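Local coordinates for secreted effector protein SifA (Salmonella typhimurium, PDB 3CXB) that is secreted into host cells, where it interacts with PLEKHM2 and is required for endosomal tubulation and the formation of Salmonella-induced filaments, at residues R64-F69 with I96-M101; R151-V156 with N180-L185; Q200-Y205 with F303-Q308. All blocks are in the same frame, centred on the assembly; numbering follows the deposited sequence.

Interaction 1. Residues R64-F69 with I96-M101; sequences RLTEIF and IILRIM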
loop_
_atom_site.group_PDB
_atom_site.type_symbol
_atom_site.label_atom_id
_atom_site.label_comp_id
_atom_site.label_asym_id
_atom_site.label_seq_id
_atom_site.Cartn_x
_atom_site.Cartn_y
_atom_site.Cartn_z
ATOM N N ARG A 64 -6.761 -3.282 1.999
ATOM C CA ARG A 64 -7.375 -4.192 1.024
ATOM C C ARG A 64 -8.644 -3.551 0.440
ATOM O O ARG A 64 -9.035 -3.822 -0.707
ATOM C CB ARG A 64 -7.690 -5.528 1.691
ATOM C CG ARG A 64 -8.369 -6.554 0.799
ATOM C CD ARG A 64 -7.540 -6.858 -0.428
ATOM N NE ARG A 64 -8.239 -7.761 -1.344
ATOM C CZ ARG A 64 -8.014 -7.802 -2.654
ATOM N NH1 ARG A 64 -8.687 -8.651 -3.421
ATOM N NH2 ARG A 64 -7.116 -6.982 -3.193
ATOM N N LEU A 65 -9.289 -2.705 1.242
ATOM C CA LEU A 65 -10.478 -1.990 0.791
ATOM C C LEU A 65 -10.099 -1.125 -0.404
ATOM O O LEU A 65 -10.722 -1.222 -1.456
ATOM C CB LEU A 65 -11.017 -1.055 1.874
ATOM C CG LEU A 65 -12.542 -0.903 1.953
ATOM C CD1 LEU A 65 -12.873 0.206 2.892
ATOM C CD2 LEU A 65 -13.145 -0.646 0.621
ATOM N N THR A 66 -9.087 -0.275 -0.245
ATOM C CA THR A 66 -8.690 0.596 -1.352
ATOM C C THR A 66 -8.260 -0.183 -2.587
ATOM O O THR A 66 -8.598 0.218 -3.713
ATOM C CB THR A 66 -7.551 1.556 -0.974
ATOM O OG1 THR A 66 -6.332 0.812 -0.841
ATOM C CG2 THR A 66 -7.856 2.256 0.354
ATOM N N GLU A 67 -7.548 -1.297 -2.399
ATOM C CA GLU A 67 -7.115 -2.059 -3.566
ATOM C C GLU A 67 -8.301 -2.499 -4.389
ATOM O O GLU A 67 -8.352 -2.281 -5.606
ATOM C CB GLU A 67 -6.337 -3.324 -3.179
ATOM C CG GLU A 67 -4.963 -3.129 -2.581
ATOM C CD GLU A 67 -4.357 -4.439 -2.133
ATOM O OE1 GLU A 67 -3.188 -4.428 -1.679
ATOM O OE2 GLU A 67 -5.056 -5.479 -2.230
ATOM N N ILE A 68 -9.256 -3.127 -3.717
ATOM C CA ILE A 68 -10.415 -3.673 -4.398
ATOM C C ILE A 68 -11.116 -2.631 -5.210
ATOM O O ILE A 68 -11.659 -2.911 -6.291
ATOM C CB ILE A 68 -11.404 -4.301 -3.412
ATOM C CG1 ILE A 68 -10.693 -5.398 -2.603
ATOM C CG2 ILE A 68 -12.563 -4.917 -4.177
ATOM C CD1 ILE A 68 -11.526 -5.973 -1.442
ATOM N N PHE A 69 -11.092 -1.415 -4.687
ATOM C CA PHE A 69 -11.728 -0.311 -5.369
ATOM C C PHE A 69 -11.097 -0.164 -6.761
ATOM O O PHE A 69 -11.797 -0.149 -7.773
ATOM C CB PHE A 69 -11.537 0.974 -4.567
ATOM C CG PHE A 69 -12.173 2.167 -5.198
ATOM C CD1 PHE A 69 -13.554 2.345 -5.139
ATOM C CD2 PHE A 69 -11.392 3.115 -5.857
ATOM C CE1 PHE A 69 -14.159 3.449 -5.718
ATOM C CE2 PHE A 69 -11.988 4.226 -6.442
ATOM C CZ PHE A 69 -13.387 4.392 -6.369
ATOM N N ILE A 96 -10.548 10.725 3.478
ATOM C CA ILE A 96 -10.557 10.468 2.040
ATOM C C ILE A 96 -11.734 9.558 1.701
ATOM O O ILE A 96 -12.089 8.664 2.473
ATOM C CB ILE A 96 -9.220 9.862 1.538
ATOM C CG1 ILE A 96 -9.300 9.643 0.027
ATOM C CG2 ILE A 96 -8.907 8.602 2.275
ATOM C CD1 ILE A 96 -7.970 9.460 -0.633
ATOM N N ILE A 97 -12.348 9.800 0.548
ATOM C CA ILE A 97 -13.512 9.037 0.113
ATOM C C ILE A 97 -13.316 8.467 -1.282
ATOM O O ILE A 97 -12.712 9.107 -2.135
ATOM C CB ILE A 97 -14.732 9.948 0.077
ATOM C CG1 ILE A 97 -14.812 10.727 1.384
ATOM C CG2 ILE A 97 -15.981 9.145 -0.137
ATOM C CD1 ILE A 97 -15.936 11.723 1.424
ATOM N N LEU A 98 -13.821 7.263 -1.515
ATOM C CA LEU A 98 -13.712 6.628 -2.823
ATOM C C LEU A 98 -15.144 6.289 -3.107
ATOM O O LEU A 98 -15.870 5.929 -2.190
ATOM C CB LEU A 98 -12.887 5.332 -2.760
ATOM C CG LEU A 98 -11.553 5.382 -2.001
ATOM C CD1 LEU A 98 -10.881 4.041 -2.075
ATOM C CD2 LEU A 98 -10.647 6.419 -2.586
ATOM N N ARG A 99 -15.560 6.398 -4.360
ATOM C CA ARG A 99 -16.940 6.106 -4.676
ATOM C C ARG A 99 -17.203 5.781 -6.131
ATOM O O ARG A 99 -16.412 6.105 -7.005
ATOM C CB ARG A 99 -17.799 7.288 -4.263
ATOM C CG ARG A 99 -17.238 8.599 -4.735
ATOM C CD ARG A 99 -18.141 9.754 -4.345
ATOM N NE ARG A 99 -17.628 11.016 -4.874
ATOM C CZ ARG A 99 -18.319 12.150 -4.927
ATOM N NH1 ARG A 99 -17.748 13.234 -5.432
ATOM N NH2 ARG A 99 -19.572 12.197 -4.482
ATOM N N ILE A 100 -18.334 5.137 -6.375
ATOM C CA ILE A 100 -18.746 4.774 -7.711
ATOM C C ILE A 100 -20.068 5.492 -7.920
ATOM O O ILE A 100 -21.037 5.190 -7.220
ATOM C CB ILE A 100 -19.005 3.253 -7.823
ATOM C CG1 ILE A 100 -17.754 2.467 -7.411
ATOM C CG2 ILE A 100 -19.408 2.891 -9.254
ATOM C CD1 ILE A 100 -17.932 0.959 -7.462
ATOM N N MET A 101 -20.112 6.426 -8.872
ATOM C CA MET A 101 -21.328 7.198 -9.163
ATOM C C MET A 101 -22.191 6.543 -10.227
ATOM O O MET A 101 -21.877 5.465 -10.710
ATOM C CB MET A 101 -20.965 8.602 -9.642
ATOM C CG MET A 101 -20.140 9.403 -8.668
ATOM S SD MET A 101 -21.027 9.708 -7.156
ATOM C CE MET A 101 -20.458 8.305 -6.191
#
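Thr66 OG1 is gripped twice, by the hydroxyl of Tyr158 and by the backbone carbonyl of Glu63 one turn earlier, while the same residue presents carbon to Leu98 on the strand. Leu98 CD1 lies 4.1 Å from Thr66 CA and 3.9 Å from Phe69 CG. Phe69 and Leu98 together carry most of the contact. With CG anti to the backbone N (chi1 -180°), the Phe69 ring leaves the helix toward strand 96-101 and lies across the base of the Leu98 side chain. Leu98 CB sits almost exactly over the centre of the Phe69 ring, 3.7 Å from the centroid and 8° off the normal, a CH-pi contact over one face. The far edge of the ring runs into the strand backbone, where Arg99 O lies near the ring plane, 3.5 Å from Phe69 CZ. Ile100 CG1 approaches obliquely, 4.1 Å from Phe69 CE1.

In fold terms, helix 62-75 is laid on an antiparallel five-strand meander of which 96-101 is the second strand; the short segments run at 33° to each other, and Leu65 extends the same packing to Ile112 on the next strand. Arg99, whose CB is directed away from the helix, pairs at its tip with Glu108.

On the helix, Arg64 NH2 donates to Glu67 OE2 at 2.7 Å, nearly along the C-O axis of that oxygen and close to the guanidinium plane. Ile68 CG1 covers one face of the same guanidinium group.

Interaction 2. Residues R151-V156 with N180-L185; sequences RYSEIV and NIEGYL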
loop_
_atom_site.group_PDB
_atom_site.type_symbol
_atom_site.label_atom_id
_atom_site.label_comp_id
_atom_site.label_asym_id
_atom_site.label_seq_id
_atom_site.Cartn_x
_atom_site.Cartn_y
_atom_site.Cartn_z
ATOM N N ARG A 151 -3.872 11.458 -0.217
ATOM C CA ARG A 151 -4.774 12.011 -1.232
ATOM C C ARG A 151 -4.457 11.355 -2.581
ATOM O O ARG A 151 -3.321 10.969 -2.836
ATOM C CB ARG A 151 -4.615 13.532 -1.307
ATOM C CG ARG A 151 -3.230 13.998 -1.742
ATOM C CD ARG A 151 -3.120 15.532 -1.782
ATOM N NE ARG A 151 -3.061 16.129 -0.446
ATOM C CZ ARG A 151 -4.026 16.861 0.104
ATOM N NH1 ARG A 151 -3.864 17.357 1.321
ATOM N NH2 ARG A 151 -5.151 17.102 -0.563
ATOM N N TYR A 152 -5.470 11.214 -3.427
ATOM C CA TYR A 152 -5.319 10.575 -4.728
ATOM C C TYR A 152 -4.197 11.130 -5.592
ATOM O O TYR A 152 -4.057 12.342 -5.730
ATOM C CB TYR A 152 -6.628 10.687 -5.493
ATOM C CG TYR A 152 -6.582 10.103 -6.879
ATOM C CD1 TYR A 152 -6.651 8.728 -7.078
ATOM C CD2 TYR A 152 -6.479 10.926 -7.992
ATOM C CE1 TYR A 152 -6.624 8.177 -8.348
ATOM C CE2 TYR A 152 -6.444 10.387 -9.271
ATOM C CZ TYR A 152 -6.520 9.008 -9.444
ATOM O OH TYR A 152 -6.510 8.475 -10.712
ATOM N N SER A 153 -3.406 10.243 -6.184
ATOM C CA SER A 153 -2.313 10.649 -7.062
ATOM C C SER A 153 -2.504 9.932 -8.392
ATOM O O SER A 153 -2.295 8.724 -8.476
ATOM C CB SER A 153 -0.980 10.248 -6.451
ATOM O OG SER A 153 0.089 10.555 -7.320
ATOM N N GLU A 154 -2.888 10.668 -9.431
ATOM C CA GLU A 154 -3.139 10.044 -10.729
ATOM C C GLU A 154 -1.901 9.549 -11.453
ATOM O O GLU A 154 -2.009 8.834 -12.442
ATOM C CB GLU A 154 -3.924 10.983 -11.643
ATOM C CG GLU A 154 -3.086 11.946 -12.462
ATOM C CD GLU A 154 -3.928 12.705 -13.476
ATOM O OE1 GLU A 154 -4.700 13.603 -13.057
ATOM O OE2 GLU A 154 -3.825 12.391 -14.685
ATOM N N ILE A 155 -0.727 9.931 -10.971
ATOM C CA ILE A 155 0.508 9.462 -11.589
ATOM C C ILE A 155 0.659 7.976 -11.310
ATOM O O ILE A 155 1.246 7.250 -12.096
ATOM C CB ILE A 155 1.742 10.223 -11.049
ATOM C CG1 ILE A 155 1.778 11.607 -11.682
ATOM C CG2 ILE A 155 3.032 9.486 -11.385
ATOM C CD1 ILE A 155 1.686 11.563 -13.207
ATOM N N VAL A 156 0.126 7.538 -10.177
ATOM C CA VAL A 156 0.155 6.137 -9.786
ATOM C C VAL A 156 -1.269 5.564 -9.849
ATOM O O VAL A 156 -1.467 4.350 -9.724
ATOM C CB VAL A 156 0.662 5.984 -8.359
ATOM C CG1 VAL A 156 2.136 6.241 -8.299
ATOM C CG2 VAL A 156 -0.076 6.954 -7.461
ATOM N N ASN A 180 5.786 16.466 -1.637
ATOM C CA ASN A 180 6.945 16.697 -2.483
ATOM C C ASN A 180 7.383 15.400 -3.151
ATOM O O ASN A 180 8.009 15.423 -4.213
ATOM C CB ASN A 180 8.095 17.263 -1.652
ATOM C CG ASN A 180 7.746 18.593 -1.011
ATOM O OD1 ASN A 180 7.502 19.580 -1.705
ATOM N ND2 ASN A 180 7.711 18.624 0.319
ATOM N N ILE A 181 7.049 14.272 -2.521
ATOM C CA ILE A 181 7.399 12.949 -3.037
ATOM C C ILE A 181 6.746 12.679 -4.384
ATOM O O ILE A 181 7.378 12.131 -5.283
ATOM C CB ILE A 181 6.976 11.832 -2.061
ATOM C CG1 ILE A 181 7.741 11.969 -0.742
ATOM C CG2 ILE A 181 7.268 10.460 -2.672
ATOM C CD1 ILE A 181 7.375 10.910 0.298
ATOM N N GLU A 182 5.479 13.050 -4.524
ATOM C CA GLU A 182 4.786 12.848 -5.789
ATOM C C GLU A 182 5.544 13.574 -6.902
ATOM O O GLU A 182 5.493 13.179 -8.074
ATOM C CB GLU A 182 3.355 13.381 -5.715
ATOM C CG GLU A 182 2.631 13.283 -7.042
ATOM C CD GLU A 182 1.214 13.793 -6.985
ATOM O OE1 GLU A 182 0.989 14.867 -6.388
ATOM O OE2 GLU A 182 0.328 13.125 -7.556
ATOM N N GLY A 183 6.238 14.643 -6.516
ATOM C CA GLY A 183 7.014 15.423 -7.462
ATOM C C GLY A 183 8.119 14.603 -8.105
ATOM O O GLY A 183 8.277 14.625 -9.320
ATOM N N TYR A 184 8.880 13.872 -7.298
ATOM C CA TYR A 184 9.964 13.043 -7.817
ATOM C C TYR A 184 9.478 12.168 -8.956
ATOM O O TYR A 184 10.263 11.740 -9.789
ATOM C CB TYR A 184 10.529 12.156 -6.712
ATOM C CG TYR A 184 11.331 12.903 -5.672
ATOM C CD1 TYR A 184 12.639 13.313 -5.933
ATOM C CD2 TYR A 184 10.786 13.209 -4.429
ATOM C CE1 TYR A 184 13.388 14.010 -4.974
ATOM C CE2 TYR A 184 11.524 13.906 -3.465
ATOM C CZ TYR A 184 12.821 14.303 -3.738
ATOM O OH TYR A 184 13.530 14.972 -2.756
ATOM N N LEU A 185 8.180 11.899 -8.987
ATOM C CA LEU A 185 7.608 11.065 -10.036
ATOM C C LEU A 185 7.197 11.912 -11.231
ATOM O O LEU A 185 7.202 11.446 -12.373
ATOM C CB LEU A 185 6.387 10.303 -9.515
ATOM C CG LEU A 185 6.583 9.184 -8.490
ATOM C CD1 LEU A 185 7.066 9.765 -7.188
ATOM C CD2 LEU A 185 5.272 8.465 -8.274
#
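Ser153 OG donates a hydrogen bond to Glu182 OE2 at 2.6 Å, the polar link between the end of strand 145-153 and helix 180-187. The hydroxyl comes in from above the carboxylate plane, 36° out of it. Glu182 spans the gap with an extended chain: CG lies anti to the backbone N (chi1 176°), and the next torsion carries the carboxylate straight on to the serine.

Beside this bond the contact is apolar. Ile155 and Leu185 pass side by side, pointing oppositely, with Ile155 CG2 3.9 Å from Leu185 CB. Val156 instead stands roughly perpendicular to Leu185 and places its CG1 3.8 Å from Leu185 CD2, so Leu185 CD2 meets both Ile155 and Val156.

The turn helps to place these groups: Val156 N bonds back to Ser153 O at 3.2 Å, within the tight connection of a beta hairpin.

Further out, Ser153 rests on Leu160 of the partner strand 158-167, and Ile155 also touches Tyr186 and Leu189. Helix 180-187 thus lies between the hairpin and helix 258-267, where Leu185 and Tyr184 both pack on Met261.

Interaction 3. Residues Q200-Y205 with F303-Q308; sequences QEKATY and FRIDPQ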
loop_
_atom_site.group_PDB
_atom_site.type_symbol
_atom_site.label_atom_id
_atom_site.label_comp_id
_atom_site.label_asym_id
_atom_site.label_seq_id
_atom_site.Cartn_x
_atom_site.Cartn_y
_atom_site.Cartn_z
ATOM N N GLN A 200 13.637 -0.688 -12.130
ATOM C CA GLN A 200 14.792 -0.673 -11.247
ATOM C C GLN A 200 14.347 -0.779 -9.798
ATOM O O GLN A 200 14.657 -1.753 -9.110
ATOM C CB GLN A 200 15.588 0.623 -11.448
ATOM C CG GLN A 200 16.865 0.712 -10.619
ATOM C CD GLN A 200 17.856 -0.408 -10.928
ATOM O OE1 GLN A 200 18.284 -0.579 -12.071
ATOM N NE2 GLN A 200 18.222 -1.175 -9.906
ATOM N N GLU A 201 13.614 0.237 -9.351
ATOM C CA GLU A 201 13.105 0.319 -7.985
ATOM C C GLU A 201 12.410 -0.976 -7.591
ATOM O O GLU A 201 12.618 -1.498 -6.502
ATOM C CB GLU A 201 12.139 1.505 -7.880
ATOM C CG GLU A 201 11.682 1.864 -6.477
ATOM C CD GLU A 201 12.823 2.241 -5.558
ATOM O OE1 GLU A 201 13.694 3.023 -5.993
ATOM O OE2 GLU A 201 12.845 1.762 -4.399
ATOM N N LYS A 202 11.597 -1.506 -8.490
ATOM C CA LYS A 202 10.887 -2.732 -8.209
ATOM C C LYS A 202 11.826 -3.870 -7.824
ATOM O O LYS A 202 11.567 -4.584 -6.862
ATOM C CB LYS A 202 10.037 -3.131 -9.413
ATOM C CG LYS A 202 9.177 -4.371 -9.196
ATOM C CD LYS A 202 8.259 -4.587 -10.383
ATOM C CE LYS A 202 7.412 -5.846 -10.247
ATOM N NZ LYS A 202 6.549 -6.026 -11.457
ATOM N N ALA A 203 12.919 -4.051 -8.554
ATOM C CA ALA A 203 13.837 -5.134 -8.224
ATOM C C ALA A 203 14.655 -4.796 -6.990
ATOM O O ALA A 203 14.705 -5.574 -6.041
ATOM C CB ALA A 203 14.762 -5.429 -9.399
ATOM N N THR A 204 15.278 -3.625 -6.997
ATOM C CA THR A 204 16.112 -3.179 -5.884
ATOM C C THR A 204 15.409 -3.268 -4.541
ATOM O O THR A 204 15.871 -3.943 -3.618
ATOM C CB THR A 204 16.556 -1.716 -6.077
ATOM O OG1 THR A 204 17.389 -1.626 -7.236
ATOM C CG2 THR A 204 17.337 -1.216 -4.854
ATOM N N TYR A 205 14.293 -2.558 -4.446
ATOM C CA TYR A 205 13.492 -2.496 -3.230
ATOM C C TYR A 205 13.074 -3.883 -2.748
ATOM O O TYR A 205 13.364 -4.277 -1.623
ATOM C CB TYR A 205 12.257 -1.620 -3.490
ATOM C CG TYR A 205 11.578 -1.087 -2.247
ATOM C CD1 TYR A 205 10.721 -1.891 -1.488
ATOM C CD2 TYR A 205 11.789 0.234 -1.827
ATOM C CE1 TYR A 205 10.092 -1.390 -0.348
ATOM C CE2 TYR A 205 11.166 0.740 -0.693
ATOM C CZ TYR A 205 10.318 -0.074 0.037
ATOM O OH TYR A 205 9.666 0.436 1.130
ATOM N N PHE A 303 3.547 -0.039 -7.375
ATOM C CA PHE A 303 3.507 -1.385 -7.929
ATOM C C PHE A 303 2.307 -2.220 -7.518
ATOM O O PHE A 303 2.081 -3.305 -8.076
ATOM C CB PHE A 303 4.799 -2.136 -7.572
ATOM C CG PHE A 303 6.048 -1.358 -7.874
ATOM C CD1 PHE A 303 6.500 -0.388 -6.985
ATOM C CD2 PHE A 303 6.711 -1.522 -9.085
ATOM C CE1 PHE A 303 7.588 0.401 -7.291
ATOM C CE2 PHE A 303 7.802 -0.738 -9.399
ATOM C CZ PHE A 303 8.238 0.234 -8.503
ATOM N N ARG A 304 1.535 -1.717 -6.560
ATOM C CA ARG A 304 0.366 -2.434 -6.062
ATOM C C ARG A 304 0.788 -3.817 -5.587
ATOM O O ARG A 304 0.186 -4.837 -5.942
ATOM C CB ARG A 304 -0.705 -2.574 -7.136
ATOM C CG ARG A 304 -2.105 -2.555 -6.561
ATOM C CD ARG A 304 -2.341 -1.297 -5.673
ATOM N NE ARG A 304 -1.888 -0.051 -6.301
ATOM C CZ ARG A 304 -2.440 0.499 -7.381
ATOM N NH1 ARG A 304 -1.944 1.617 -7.883
ATOM N NH2 ARG A 304 -3.504 -0.045 -7.949
ATOM N N ILE A 305 1.852 -3.819 -4.791
ATOM C CA ILE A 305 2.434 -5.009 -4.198
ATOM C C ILE A 305 2.736 -4.631 -2.767
ATOM O O ILE A 305 3.164 -3.509 -2.488
ATOM C CB ILE A 305 3.766 -5.382 -4.858
ATOM C CG1 ILE A 305 3.522 -5.856 -6.283
ATOM C CG2 ILE A 305 4.492 -6.452 -4.019
ATOM C CD1 ILE A 305 4.752 -6.460 -6.909
ATOM N N ASP A 306 2.528 -5.554 -1.851
ATOM C CA ASP A 306 2.799 -5.246 -0.461
ATOM C C ASP A 306 4.230 -5.702 -0.166
ATOM O O ASP A 306 4.514 -6.896 -0.061
ATOM C CB ASP A 306 1.772 -5.966 0.430
ATOM C CG ASP A 306 1.924 -5.634 1.906
ATOM O OD1 ASP A 306 1.083 -6.119 2.698
ATOM O OD2 ASP A 306 2.873 -4.899 2.280
ATOM N N PRO A 307 5.154 -4.749 -0.059
ATOM C CA PRO A 307 6.545 -5.078 0.224
ATOM C C PRO A 307 6.727 -5.947 1.466
ATOM O O PRO A 307 7.680 -6.728 1.540
ATOM C CB PRO A 307 7.202 -3.704 0.354
ATOM C CG PRO A 307 6.052 -2.790 0.706
ATOM C CD PRO A 307 4.976 -3.300 -0.194
ATOM N N GLN A 308 5.811 -5.834 2.433
ATOM C CA GLN A 308 5.906 -6.628 3.668
ATOM C C GLN A 308 5.434 -8.045 3.427
ATOM O O GLN A 308 5.909 -8.996 4.061
ATOM C CB GLN A 308 5.075 -6.005 4.794
ATOM C CG GLN A 308 5.716 -4.804 5.444
ATOM C CD GLN A 308 7.055 -5.122 6.083
ATOM O OE1 GLN A 308 7.128 -5.764 7.124
ATOM N NE2 GLN A 308 8.126 -4.671 5.453
#
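Lys202 passes its aliphatic chain obliquely by the CD2-CE2 side of the Phe303 ring. Lys202 CB makes the nearest approach, 3.3 Å from Phe303 CE2. The chain then leaves with CG anti to the backbone N (chi1 -177°) and stays fully extended, so that the next methylenes also meet this side of the ring: Lys202 CG is 3.8 Å from Phe303 CD2, and Lys202 CD 3.7 Å from that same atom. Lys202 CE passes beyond the ring and meets Ile305 CD1 at 4.3 Å. The amine NZ, at the tip, ends farther from this methyl than CE does, and no polar bond joins it to the other segment. The contact made by this lysine is therefore one of its hydrocarbon stem.

One residue earlier, Glu201 CB touches Phe303 CZ at 4.1 Å, after which a bend at chi2 leads the carboxylate away; OE1 accepts a weak hydrogen bond from the backbone N of Ile258. One turn later, Tyr205 points its ring at Pro307, and Pro307 CB meets Tyr205 CE1 at the ring edge, 3.8 Å away. The tyrosine hydroxyl is bonded to Asp296, and Phe299 meets the rings of both Tyr205 and Phe303, filling in between the two halves of the contact.

The opposing segment changes direction as it runs past. Arg304 takes a positive phi (56°) where helix 283-303 ends, and Asp306 caps helix 307-324, its OD2 accepting from Gln308 N at 3.1 Å from above the carboxylate plane. Helix 197-220 packs against this helix-loop-helix corner. Its first turn carries the WxxxE motif shared by a group of bacterial effectors, which Glu201 closes, in an all-helical C-terminal region that resembles the SopE-type guanine nucleotide exchange factors.

Overall arrangement
The three contacts follow one another along the chain without interleaving. Interaction 2 touches both of the others, its centre about 18 Å from that of interaction 1 and about 16 Å from that of interaction 3. Ile96 makes the first junction, its CD1 4.1 Å from Arg151 CA. At the second, Arg304 NH1 lies 3.3 Å from Val156 O, where the hairpin turn meets the helix corner. Interactions 1 and 3 have centres about 22 Å apart and do not touch, but Glu67 of helix 62-75 bonds to His300 of helix 283-303. Together they join the meander with its helix, the small three-strand sheet and the C-terminal helices.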